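Local atomic coordinates of flavin reductase domain protein (Arthrobacter sp., PDB entry 2QCK), a protein that probably binds FMN and catalyses flavin reduction as a member of the flavin reductase-like family. Residues 24-29 and 83-88; 44-47 and 51-54; 55-58 and 63-66; 103-108 and 117-122; 147-152 and 158-163. All coordinates share one frame; numbering follows the deposited sequence. Where two conformers were deposited one is given.

Contact 1. Residues 24-29 and 83-88; sequences VAIITV and QELADR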
# COMPACT_ATOMS: atom_id res chain seq x y z
N VAL A 24 -5.92 -4.76 -4.50
CA VAL A 24 -5.24 -5.89 -5.13
C VAL A 24 -4.87 -5.48 -6.55
O VAL A 24 -5.73 -5.01 -7.29
CB VAL A 24 -6.13 -7.18 -5.10
CG1 VAL A 24 -5.39 -8.41 -5.68
CG2 VAL A 24 -6.61 -7.45 -3.66
N ALA A 25 -3.57 -5.60 -6.88
CA ALA A 25 -3.06 -5.40 -8.23
C ALA A 25 -2.29 -6.66 -8.66
O ALA A 25 -2.04 -7.51 -7.84
CB ALA A 25 -2.12 -4.14 -8.27
N ILE A 26 -1.94 -6.78 -9.95
CA ILE A 26 -1.03 -7.81 -10.43
C ILE A 26 0.12 -7.20 -11.22
O ILE A 26 -0.09 -6.29 -12.08
CB ILE A 26 -1.70 -8.92 -11.31
CG1 ILE A 26 -2.78 -9.66 -10.51
CG2 ILE A 26 -0.61 -9.84 -11.79
CD1 ILE A 26 -3.84 -10.40 -11.33
N ILE A 27 1.33 -7.66 -10.91
CA ILE A 27 2.57 -7.18 -11.56
C ILE A 27 2.96 -8.24 -12.55
O ILE A 27 2.90 -9.40 -12.22
CB ILE A 27 3.72 -6.99 -10.55
CG1 ILE A 27 3.35 -5.90 -9.56
CG2 ILE A 27 5.09 -6.67 -11.26
CD1 ILE A 27 3.54 -4.50 -10.11
N THR A 28 3.37 -7.82 -13.74
CA THR A 28 3.80 -8.77 -14.80
C THR A 28 5.19 -8.36 -15.28
O THR A 28 5.54 -7.19 -15.23
CB THR A 28 2.84 -8.77 -15.95
OG1 THR A 28 2.71 -7.40 -16.46
CG2 THR A 28 1.51 -9.39 -15.48
N VAL A 29 6.03 -9.33 -15.65
CA VAL A 29 7.33 -9.03 -16.20
C VAL A 29 7.65 -10.12 -17.18
O VAL A 29 7.23 -11.26 -17.01
CB VAL A 29 8.39 -8.91 -15.12
CG1 VAL A 29 8.45 -10.16 -14.26
CG2 VAL A 29 9.75 -8.56 -15.73
N GLN A 83 -11.54 -11.40 -9.55
CA GLN A 83 -11.10 -12.14 -8.38
C GLN A 83 -10.42 -13.44 -8.78
O GLN A 83 -9.44 -13.82 -8.16
CB GLN A 83 -12.23 -12.39 -7.41
CG GLN A 83 -11.76 -13.06 -6.15
CD GLN A 83 -11.48 -14.54 -6.35
OE1 GLN A 83 -12.07 -15.19 -7.21
NE2 GLN A 83 -10.58 -15.09 -5.55
N GLU A 84 -10.88 -14.08 -9.84
CA GLU A 84 -10.32 -15.35 -10.26
C GLU A 84 -8.87 -15.18 -10.73
O GLU A 84 -8.02 -16.04 -10.53
CB GLU A 84 -11.21 -15.99 -11.34
CG GLU A 84 -10.62 -17.22 -11.96
CD GLU A 84 -11.61 -18.05 -12.79
OE1 GLU A 84 -12.83 -18.06 -12.47
OE2 GLU A 84 -11.13 -18.73 -13.73
N LEU A 85 -8.60 -14.04 -11.35
CA LEU A 85 -7.30 -13.72 -11.87
C LEU A 85 -6.35 -13.41 -10.72
O LEU A 85 -5.21 -13.92 -10.71
CB LEU A 85 -7.43 -12.53 -12.81
CG LEU A 85 -6.28 -12.12 -13.71
CD1 LEU A 85 -6.07 -13.10 -14.88
CD2 LEU A 85 -6.62 -10.68 -14.15
N ALA A 86 -6.84 -12.64 -9.75
CA ALA A 86 -6.12 -12.43 -8.48
C ALA A 86 -5.69 -13.74 -7.81
O ALA A 86 -4.54 -13.89 -7.44
CB ALA A 86 -6.92 -11.56 -7.48
N ASP A 87 -6.60 -14.69 -7.67
CA ASP A 87 -6.29 -15.96 -7.06
C ASP A 87 -5.27 -16.80 -7.89
O ASP A 87 -4.35 -17.39 -7.33
CB ASP A 87 -7.60 -16.71 -6.86
CG ASP A 87 -7.47 -17.89 -5.92
OD1 ASP A 87 -7.22 -17.69 -4.70
OD2 ASP A 87 -7.67 -19.02 -6.39
N ARG A 88 -5.49 -16.85 -9.21
CA ARG A 88 -4.53 -17.40 -10.20
C ARG A 88 -3.10 -16.95 -9.94
O ARG A 88 -2.18 -17.75 -9.93
CB ARG A 88 -4.87 -16.92 -11.62
CG ARG A 88 -5.41 -17.95 -12.59
CD ARG A 88 -5.87 -17.25 -13.89
NE ARG A 88 -7.06 -17.86 -14.46
CZ ARG A 88 -7.99 -17.24 -15.19
NH1 ARG A 88 -7.91 -15.94 -15.44
NH2 ARG A 88 -9.02 -17.92 -15.64

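Contact 2. Residues 44-47 and 51-54; sequences ASLS and PRFT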
# COMPACT_ATOMS: atom_id res chain seq x y z
N ALA A 44 1.56 1.13 -4.34
CA ALA A 44 1.18 2.47 -3.81
C ALA A 44 1.75 3.49 -4.74
O ALA A 44 2.85 3.33 -5.27
CB ALA A 44 1.75 2.70 -2.45
N SER A 45 0.99 4.54 -4.94
CA SER A 45 1.47 5.74 -5.58
C SER A 45 2.64 6.39 -4.82
O SER A 45 2.59 6.49 -3.59
CB SER A 45 0.32 6.73 -5.63
OG SER A 45 0.70 7.77 -6.46
N LEU A 46 3.68 6.82 -5.56
CA LEU A 46 4.80 7.57 -5.00
C LEU A 46 4.83 9.03 -5.43
O LEU A 46 4.94 9.94 -4.61
CB LEU A 46 6.14 6.89 -5.34
CG LEU A 46 7.47 7.59 -4.96
CD1 LEU A 46 7.58 7.93 -3.46
CD2 LEU A 46 8.59 6.69 -5.40
N SER A 47 4.74 9.28 -6.73
CA SER A 47 4.79 10.66 -7.21
C SER A 47 4.00 10.85 -8.47
O SER A 47 3.64 9.91 -9.15
CB SER A 47 6.23 11.14 -7.43
OG SER A 47 6.84 10.44 -8.50
N PRO A 51 5.47 10.32 -12.82
CA PRO A 51 4.64 9.34 -12.20
C PRO A 51 5.44 8.13 -11.78
O PRO A 51 6.12 7.53 -12.61
CB PRO A 51 3.64 8.98 -13.29
CG PRO A 51 4.28 9.35 -14.57
CD PRO A 51 5.19 10.47 -14.27
N ARG A 52 5.33 7.79 -10.50
CA ARG A 52 5.98 6.60 -9.96
C ARG A 52 5.10 5.86 -8.97
O ARG A 52 4.28 6.45 -8.30
CB ARG A 52 7.27 6.94 -9.22
CG ARG A 52 8.23 7.91 -9.88
CD ARG A 52 9.53 7.90 -9.09
NE ARG A 52 10.08 9.24 -8.86
CZ ARG A 52 10.86 9.89 -9.70
NH1 ARG A 52 11.19 9.36 -10.87
NH2 ARG A 52 11.31 11.09 -9.38
N PHE A 53 5.33 4.56 -8.84
CA PHE A 53 4.69 3.76 -7.82
C PHE A 53 5.74 2.85 -7.22
O PHE A 53 6.80 2.68 -7.79
CB PHE A 53 3.47 2.93 -8.32
CG PHE A 53 3.80 1.86 -9.34
CD1 PHE A 53 3.77 2.13 -10.69
CD2 PHE A 53 3.99 0.54 -8.95
CE1 PHE A 53 4.02 1.16 -11.62
CE2 PHE A 53 4.26 -0.43 -9.89
CZ PHE A 53 4.26 -0.12 -11.21
N THR A 54 5.41 2.30 -6.06
CA THR A 54 6.27 1.37 -5.34
C THR A 54 5.49 0.11 -5.00
O THR A 54 4.28 0.15 -4.89
CB THR A 54 6.72 2.01 -4.03
OG1 THR A 54 5.58 2.48 -3.32
CG2 THR A 54 7.63 3.18 -4.29

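Contact 3. Residues 55-58 and 63-66; sequences FNMA and SWPA. With PO4 (phosphate ion), chain B.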
# COMPACT_ATOMS: atom_id res chain seq x y z
N PHE A 55 6.20 -1.02 -4.86
CA PHE A 55 5.67 -2.19 -4.19
C PHE A 55 6.80 -2.94 -3.49
O PHE A 55 8.00 -2.67 -3.74
CB PHE A 55 4.92 -3.09 -5.20
CG PHE A 55 5.79 -3.66 -6.28
CD1 PHE A 55 6.10 -2.91 -7.40
CD2 PHE A 55 6.34 -4.95 -6.17
CE1 PHE A 55 6.90 -3.45 -8.40
CE2 PHE A 55 7.16 -5.45 -7.16
CZ PHE A 55 7.44 -4.70 -8.26
N ASN A 56 6.43 -3.86 -2.63
CA ASN A 56 7.37 -4.71 -1.93
C ASN A 56 7.19 -6.16 -2.38
O ASN A 56 6.08 -6.60 -2.74
CB ASN A 56 7.18 -4.60 -0.42
CG ASN A 56 7.33 -3.17 0.10
OD1 ASN A 56 8.03 -2.35 -0.49
ND2 ASN A 56 6.64 -2.84 1.21
N MSE A 57 8.29 -6.91 -2.37
CA MSE A 57 8.20 -8.34 -2.63
C MSE A 57 9.31 -9.09 -1.97
O MSE A 57 10.30 -8.50 -1.57
CB MSE A 57 8.26 -8.58 -4.13
CG MSE A 57 9.59 -8.29 -4.75
SE MSE A 57 9.52 -8.59 -6.67
CE MSE A 57 9.14 -10.49 -6.84
N ALA A 58 9.13 -10.41 -1.93
CA ALA A 58 10.02 -11.33 -1.28
C ALA A 58 11.06 -11.72 -2.32
O ALA A 58 10.72 -12.04 -3.48
CB ALA A 58 9.24 -12.58 -0.84
N SER A 63 9.12 -14.90 -8.90
CA SER A 63 9.30 -13.82 -9.84
C SER A 63 10.45 -12.88 -9.48
O SER A 63 10.64 -11.87 -10.17
CB SER A 63 8.01 -12.99 -9.91
OG SER A 63 6.92 -13.80 -10.31
N TRP A 64 11.19 -13.14 -8.41
CA TRP A 64 12.25 -12.18 -8.01
C TRP A 64 13.38 -12.05 -9.08
O TRP A 64 13.77 -10.93 -9.44
CB TRP A 64 12.82 -12.51 -6.62
CG TRP A 64 14.05 -11.73 -6.34
CD1 TRP A 64 15.34 -12.18 -6.33
CD2 TRP A 64 14.12 -10.31 -6.16
NE1 TRP A 64 16.21 -11.14 -6.09
CE2 TRP A 64 15.49 -9.97 -5.99
CE3 TRP A 64 13.16 -9.30 -6.08
CZ2 TRP A 64 15.91 -8.69 -5.77
CZ3 TRP A 64 13.60 -8.01 -5.88
CH2 TRP A 64 14.96 -7.72 -5.72
N PRO A 65 13.87 -13.17 -9.61
CA PRO A 65 14.89 -13.05 -10.60
C PRO A 65 14.43 -12.27 -11.81
O PRO A 65 15.24 -11.55 -12.38
CB PRO A 65 15.20 -14.51 -10.95
CG PRO A 65 14.89 -15.24 -9.71
CD PRO A 65 13.61 -14.58 -9.28
N ALA A 66 13.16 -12.40 -12.21
CA ALA A 66 12.62 -11.63 -13.35
C ALA A 66 12.69 -10.14 -13.03
O ALA A 66 13.18 -9.33 -13.83
CB ALA A 66 11.17 -12.02 -13.67
P PO4 B . 19.79 -10.59 -6.98
O1 PO4 B . 20.13 -9.58 -8.04
O2 PO4 B . 19.50 -9.90 -5.66
O3 PO4 B . 18.60 -11.32 -7.52
O4 PO4 B . 20.90 -11.60 -6.76

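Contact 4. Residues 103-108 and 117-122; sequences LGPYEV and WLIGKI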
# COMPACT_ATOMS: atom_id res chain seq x y z
N LEU A 103 1.17 -9.98 -24.97
CA LEU A 103 2.32 -9.10 -24.90
C LEU A 103 1.93 -7.73 -25.39
O LEU A 103 1.39 -7.60 -26.50
CB LEU A 103 3.46 -9.63 -25.78
CG LEU A 103 4.19 -10.87 -25.27
CD1 LEU A 103 5.30 -11.21 -26.22
CD2 LEU A 103 4.71 -10.74 -23.82
N GLY A 104 2.22 -6.72 -24.59
CA GLY A 104 2.01 -5.34 -24.97
C GLY A 104 3.31 -4.59 -25.19
O GLY A 104 4.36 -5.21 -25.42
N PRO A 105 3.27 -3.26 -25.05
CA PRO A 105 4.44 -2.37 -25.12
C PRO A 105 5.62 -2.92 -24.35
O PRO A 105 5.43 -3.46 -23.26
CB PRO A 105 3.94 -1.10 -24.44
CG PRO A 105 2.50 -1.06 -24.79
CD PRO A 105 2.04 -2.50 -24.75
N TYR A 106 6.81 -2.79 -24.93
CA TYR A 106 8.05 -3.31 -24.38
C TYR A 106 7.99 -4.81 -24.08
O TYR A 106 8.78 -5.31 -23.27
CB TYR A 106 8.43 -2.53 -23.13
CG TYR A 106 8.35 -1.03 -23.28
CD1 TYR A 106 9.45 -0.29 -23.71
CD2 TYR A 106 7.20 -0.34 -22.99
CE1 TYR A 106 9.39 1.09 -23.84
CE2 TYR A 106 7.12 1.03 -23.11
CZ TYR A 106 8.22 1.74 -23.54
OH TYR A 106 8.13 3.12 -23.67
N GLU A 107 7.07 -5.51 -24.73
CA GLU A 107 6.90 -6.96 -24.54
C GLU A 107 6.47 -7.29 -23.10
O GLU A 107 6.69 -8.40 -22.63
CB GLU A 107 8.20 -7.70 -24.85
CG GLU A 107 8.76 -7.40 -26.22
CD GLU A 107 8.25 -8.36 -27.24
OE1 GLU A 107 8.74 -9.51 -27.26
OE2 GLU A 107 7.34 -7.99 -28.02
N VAL A 108 5.89 -6.32 -22.41
CA VAL A 108 5.33 -6.56 -21.08
C VAL A 108 4.06 -7.39 -21.26
O VAL A 108 3.25 -7.15 -22.19
CB VAL A 108 5.02 -5.23 -20.37
CG1 VAL A 108 4.31 -5.47 -19.00
CG2 VAL A 108 6.31 -4.41 -20.17
N TRP A 117 -4.29 -0.76 -16.62
CA TRP A 117 -2.88 -1.05 -16.36
C TRP A 117 -1.95 0.13 -16.63
O TRP A 117 -2.30 1.08 -17.37
CB TRP A 117 -2.43 -2.26 -17.18
CG TRP A 117 -2.72 -2.14 -18.65
CD1 TRP A 117 -3.79 -2.63 -19.30
CD2 TRP A 117 -1.91 -1.49 -19.63
NE1 TRP A 117 -3.72 -2.33 -20.65
CE2 TRP A 117 -2.57 -1.62 -20.87
CE3 TRP A 117 -0.70 -0.81 -19.59
CZ2 TRP A 117 -2.06 -1.10 -22.04
CZ3 TRP A 117 -0.20 -0.28 -20.74
CH2 TRP A 117 -0.87 -0.44 -21.96
N LEU A 118 -0.76 0.02 -16.06
CA LEU A 118 0.33 0.95 -16.32
C LEU A 118 1.58 0.14 -16.64
O LEU A 118 1.76 -0.95 -16.08
CB LEU A 118 0.59 1.82 -15.07
CG LEU A 118 -0.58 2.61 -14.48
CD1 LEU A 118 -0.16 3.35 -13.24
CD2 LEU A 118 -1.12 3.56 -15.51
N ILE A 119 2.43 0.67 -17.52
CA ILE A 119 3.74 0.08 -17.80
C ILE A 119 4.82 1.03 -17.25
O ILE A 119 4.75 2.26 -17.41
CB ILE A 119 3.95 -0.24 -19.31
CG1 ILE A 119 3.11 -1.46 -19.69
CG2 ILE A 119 5.43 -0.52 -19.65
CD1 ILE A 119 3.16 -1.86 -21.14
N GLY A 120 5.80 0.46 -16.58
CA GLY A 120 6.85 1.25 -15.97
C GLY A 120 8.22 0.67 -16.20
O GLY A 120 8.36 -0.49 -16.63
N LYS A 121 9.23 1.50 -15.96
CA LYS A 121 10.62 1.10 -15.91
C LYS A 121 11.00 1.05 -14.46
O LYS A 121 10.87 2.05 -13.73
CB LYS A 121 11.51 2.10 -16.63
CG LYS A 121 11.26 2.19 -18.13
N ILE A 122 11.50 -0.10 -14.02
CA ILE A 122 12.07 -0.18 -12.68
C ILE A 122 13.32 0.68 -12.60
O ILE A 122 14.25 0.51 -13.40
CB ILE A 122 12.48 -1.60 -12.31
CG1 ILE A 122 11.25 -2.50 -12.25
CG2 ILE A 122 13.16 -1.64 -10.90
CD1 ILE A 122 11.60 -4.00 -12.04

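Contact 5. Residues 147-152 and 158-163; sequences GTPLLY and SQPVPL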
# COMPACT_ATOMS: atom_id res chain seq x y z
N GLY A 147 -15.45 -0.19 -12.60
CA GLY A 147 -16.11 -1.23 -11.81
C GLY A 147 -15.82 -0.94 -10.35
O GLY A 147 -15.46 0.18 -10.00
N THR A 148 -15.96 -1.93 -9.50
CA THR A 148 -15.67 -1.79 -8.07
C THR A 148 -14.30 -2.42 -7.80
O THR A 148 -14.04 -3.56 -8.22
CB THR A 148 -16.80 -2.50 -7.29
OG1 THR A 148 -18.03 -1.81 -7.56
CG2 THR A 148 -16.55 -2.56 -5.79
N PRO A 149 -13.42 -1.69 -7.13
CA PRO A 149 -12.09 -2.25 -6.82
C PRO A 149 -12.12 -3.52 -5.99
O PRO A 149 -13.00 -3.70 -5.16
CB PRO A 149 -11.41 -1.15 -6.02
CG PRO A 149 -12.15 0.09 -6.31
CD PRO A 149 -13.55 -0.30 -6.67
N LEU A 150 -11.15 -4.39 -6.23
CA LEU A 150 -10.95 -5.58 -5.41
C LEU A 150 -10.03 -5.26 -4.23
O LEU A 150 -8.95 -4.63 -4.40
CB LEU A 150 -10.36 -6.71 -6.27
CG LEU A 150 -10.23 -8.14 -5.73
CD1 LEU A 150 -11.60 -8.69 -5.40
CD2 LEU A 150 -9.50 -9.00 -6.76
N LEU A 151 -10.46 -5.72 -3.06
CA LEU A 151 -9.71 -5.56 -1.83
C LEU A 151 -9.35 -6.92 -1.28
O LEU A 151 -9.95 -7.94 -1.65
CB LEU A 151 -10.54 -4.84 -0.80
CG LEU A 151 -11.43 -3.71 -1.33
CD1 LEU A 151 -12.44 -3.35 -0.24
CD2 LEU A 151 -10.58 -2.56 -1.70
N TYR A 152 -8.33 -6.94 -0.43
CA TYR A 152 -7.97 -8.16 0.28
C TYR A 152 -7.71 -7.82 1.72
O TYR A 152 -7.04 -6.84 2.03
CB TYR A 152 -6.71 -8.70 -0.29
CG TYR A 152 -6.36 -10.08 0.16
CD1 TYR A 152 -7.03 -11.16 -0.34
CD2 TYR A 152 -5.34 -10.30 1.10
CE1 TYR A 152 -6.71 -12.42 0.04
CE2 TYR A 152 -5.02 -11.60 1.49
CZ TYR A 152 -5.72 -12.63 0.96
OH TYR A 152 -5.43 -13.94 1.30
N SER A 158 -12.51 -8.97 -0.73
CA SER A 158 -13.62 -8.16 -0.28
C SER A 158 -13.91 -7.09 -1.32
O SER A 158 -13.13 -6.88 -2.26
CB SER A 158 -13.26 -7.46 1.03
OG SER A 158 -13.24 -8.39 2.11
N GLN A 159 -15.03 -6.43 -1.13
CA GLN A 159 -15.38 -5.30 -1.94
C GLN A 159 -15.63 -4.11 -1.02
O GLN A 159 -16.05 -4.31 0.12
CB GLN A 159 -16.62 -5.62 -2.74
CG GLN A 159 -17.89 -5.63 -1.92
CD GLN A 159 -19.08 -5.87 -2.78
OE1 GLN A 159 -19.40 -5.05 -3.65
NE2 GLN A 159 -19.75 -7.00 -2.57
N PRO A 160 -15.33 -2.91 -1.48
CA PRO A 160 -15.53 -1.75 -0.64
C PRO A 160 -16.98 -1.27 -0.74
O PRO A 160 -17.54 -1.22 -1.83
CB PRO A 160 -14.55 -0.74 -1.20
CG PRO A 160 -14.44 -1.04 -2.62
CD PRO A 160 -14.76 -2.53 -2.79
N VAL A 161 -17.59 -0.97 0.39
CA VAL A 161 -18.93 -0.40 0.38
C VAL A 161 -18.81 0.95 1.04
O VAL A 161 -18.33 1.03 2.16
CB VAL A 161 -19.93 -1.24 1.16
CG1 VAL A 161 -21.24 -0.53 1.15
CG2 VAL A 161 -20.02 -2.61 0.58
N PRO A 162 -19.17 2.03 0.36
CA PRO A 162 -18.92 3.28 1.07
C PRO A 162 -19.72 3.37 2.34
O PRO A 162 -20.74 2.72 2.48
CB PRO A 162 -19.33 4.35 0.06
CG PRO A 162 -20.19 3.66 -0.90
CD PRO A 162 -19.72 2.26 -0.99
N LEU A 163 -19.20 4.16 3.27
CA LEU A 163 -19.84 4.38 4.53
C LEU A 163 -20.97 5.41 4.37
O LEU A 163 -20.93 6.30 3.50
CB LEU A 163 -18.80 4.85 5.56
CG LEU A 163 -17.68 3.88 5.88
CD1 LEU A 163 -16.68 4.58 6.83
CD2 LEU A 163 -18.22 2.67 6.54

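Contact 1. Residues 24-29 and 83-88
Ile26 turns CG1 away from its own carbonyl carbon (chi1 -61°) and then runs out extended, and this carries CD1 to the helix 83-88. Leu85 meets it with CG anti to the backbone N, chi1 -169°, which brings the branched end of the leucine round to the strand. CD1 of Ile26 lies 3.8 Å from CG of Leu85, and the two side chains pass at a slant. The same methyl sits 4.1 Å from the backbone N of Ala86. Val24 makes the second touch, two residues earlier in the chain. Its CG1 is 3.9 Å from CB of Ala86. No hydrogen bond joins the two segments. The helix thus rests on strand 22-31 of the antiparallel sheet of this flavin reductase-like domain, and small and branched apolar groups fill the seam. The backbones stay 7.1 Å apart between CA of Ile26 and CA of Ala86. Tyr157 packs on both Val24 and Ala86. Ala86 O also accepts a hydrogen bond from Thr39 OG1, which ties the helix to strand 34-40.

Contact 2. Residues 44-47 and 51-54
Ala44 and Thr54 form an antiparallel hydrogen-bonded pair, with Ala44 N to Thr54 O and Thr54 N to Ala44 O both at 2.9 Å. Further on, Arg52 O takes two donors from the same face of its plane. Leu46 N is the closer at 2.8 Å, and Ser47 N lies at 3.3 Å. The tight part joins apolar groups to the aliphatic part of Arg52. CD2 of Leu46 meets CG2 of Thr54 at 3.8 Å, the side chains crossing at about a right angle, and also touches CD of Arg52. Thr54 holds CG2 there by placing it anti to the carbonyl carbon, with OG1 between the backbone N and that carbon (chi1 52°). OG1 bonds to Asn56 of the second subunit. A valine in place of Thr54 would probably leave that asparagine without this partner across the interface. Ser47 OG, hydrogen-bonded to Pro50 O, lies 3.2 Å from CG of Arg52. Ser45 and Pro51 form the looser, partly exposed side. Their CB atoms point away from the opposite strand, and both pack on Phe13 of the second subunit. Leu46 and Ser47 together face Arg52, a classic beta bulge in the hairpin of strands 44-48 and 51-58.

Contact 3. Residues 55-58 and 63-66
The end of strand 51-58 passes the start of helix 64-69 with no backbone hydrogen bond between them, and CA of Ala58 and CA of Trp64 stand 7.1 Å apart. Met57, a selenomethionine, bridges the gap. Its CG lies between the backbone N and the carbonyl carbon (chi1 69°), and an extended second torsion carries SE to the edge of the indole. The chain then bends at its last torsion, chi3 -63°, which turns CE against N and CA of Trp64. SE comes in the plane of the Trp64 ring, at its edge, 3.8 Å from CE3. It is 5.1 Å from the centroid of the six-membered ring. CE touches Trp64 N at 3.7 Å and reaches CB of Ser63 at 4.1 Å. This is a Met-aromatic contact of the edge type. It joins a strand of the domain's antiparallel sheet to the first turn of a short helix, across the connection between them. Trp64 also packs on Ala132 of strand 131-143, and Met57 on Phe38 of strand 34-40. Ala58 adds a lesser touch, its O lying 3.8 Å from CB of Trp64. At the pyrrole side of the indole, NE1 gives a weak hydrogen bond to O3 of a phosphate ion, at 2.8 Å. The bond is bent, with an N-H...O angle of 128°. The phosphate O2 lies in the indole plane, at the edge. This ion probably came from the crystallisation liquor.

Contact 4. Residues 103-108 and 117-122
Ile119 is the centre of this contact, and Pro105 and Val108 are its main partners from the turn 103-108. CD1 of Ile119 presses on the proline ring, 3.5 Å from CB, which is tighter than usual van der Waals contact. CG and CD of Pro105 are close to the same methyl, and the two side chains cross at about a right angle. Ile119 sends CG1 anti to its carbonyl carbon (chi1 -73°), and an extended chi2 (177°) then carries CD1 to the proline. Val108 meets the isoleucine tip to tip, with its CB 3.9 Å from CD1. The other branch, CG2 of Ile119, lies 4.0 Å from CG2 of Val108. It also touches CD2 of Tyr106 at 3.8 Å, and the Tyr106 ring stacks with His72. Trp117 CH2 lies more loosely, 4.4 Å from CG of Pro105. No hydrogen bond links the two segments. The turn is held by its own backbone instead, with Val108 N bonded to Pro105 O and Gly104 N bonded to Val108 O. The apolar contacts lay this turn, which joins strands 101-103 and 109-111 of a small two-stranded antiparallel hairpin, against strand 116-127 of the main sheet.

Contact 5. Residues 147-152 and 158-163
Leu151 and Ser158 exchange two backbone hydrogen bonds, Leu151 N to Ser158 O at 3.0 Å and Ser158 N to Leu151 O at 2.9 Å. Both are fairly straight, with N-H...O angles of 159° and 168°. These bonds make one antiparallel hydrogen-bonded pair, and the two side chains lie on the same face of the sheet. Packing begins beside it. Leu151 carries CG anti to its carbonyl carbon, chi1 -38°, and this swings CD1 over the start of Pro160. CD1 lies 3.2 Å from Pro160 N and 3.5 Å from Pro160 CB, the leucine and the proline ring crossing at a slant. With only an alanine at Leu151, the ring of Pro160 is likely to lose the methyl packed against its N and CB, opening a gap there. Further out, CG2 of Thr148 comes against CD of Pro160, 3.5 Å away, a tight approach. Pro149 O also comes to 3.2 Å from that CD. This buried oxygen has no hydrogen-bonding partner in the model. Pro149 CD and Pro160 CG touch more loosely, at 4.2 Å. The pair belongs to the hairpin of strands 151-153 and 156-162. On one flank Leu150 pairs with Val24 of strand 22-31. On the other, strand 156-162 pairs antiparallel with a strand of the second subunit, so the sheet runs on across the dimer interface.

Overall arrangement
All five contacts reach the same antiparallel sheet. Contact 1 lies nearest the chain centre and is wholly apolar; its Ile27 touches Phe53 of contact 2 and Phe55 of contact 3. Contacts 2 and 3 share strand 51-58, yet one is a backbone-bonded hairpin and the other a side-chain contact of selenium with an indole. Contacts 3 and 4 are only partly buried, and neither has a hydrogen bond between its segments. Contact 5 lies farthest out, but it is buried, and it meets contact 1 where Leu150 packs on Ala86. Contacts 2 and 5 combine backbone bonds with an extensive interface to the second subunit. The centres of contacts 4 and 5 are about 26 Å apart.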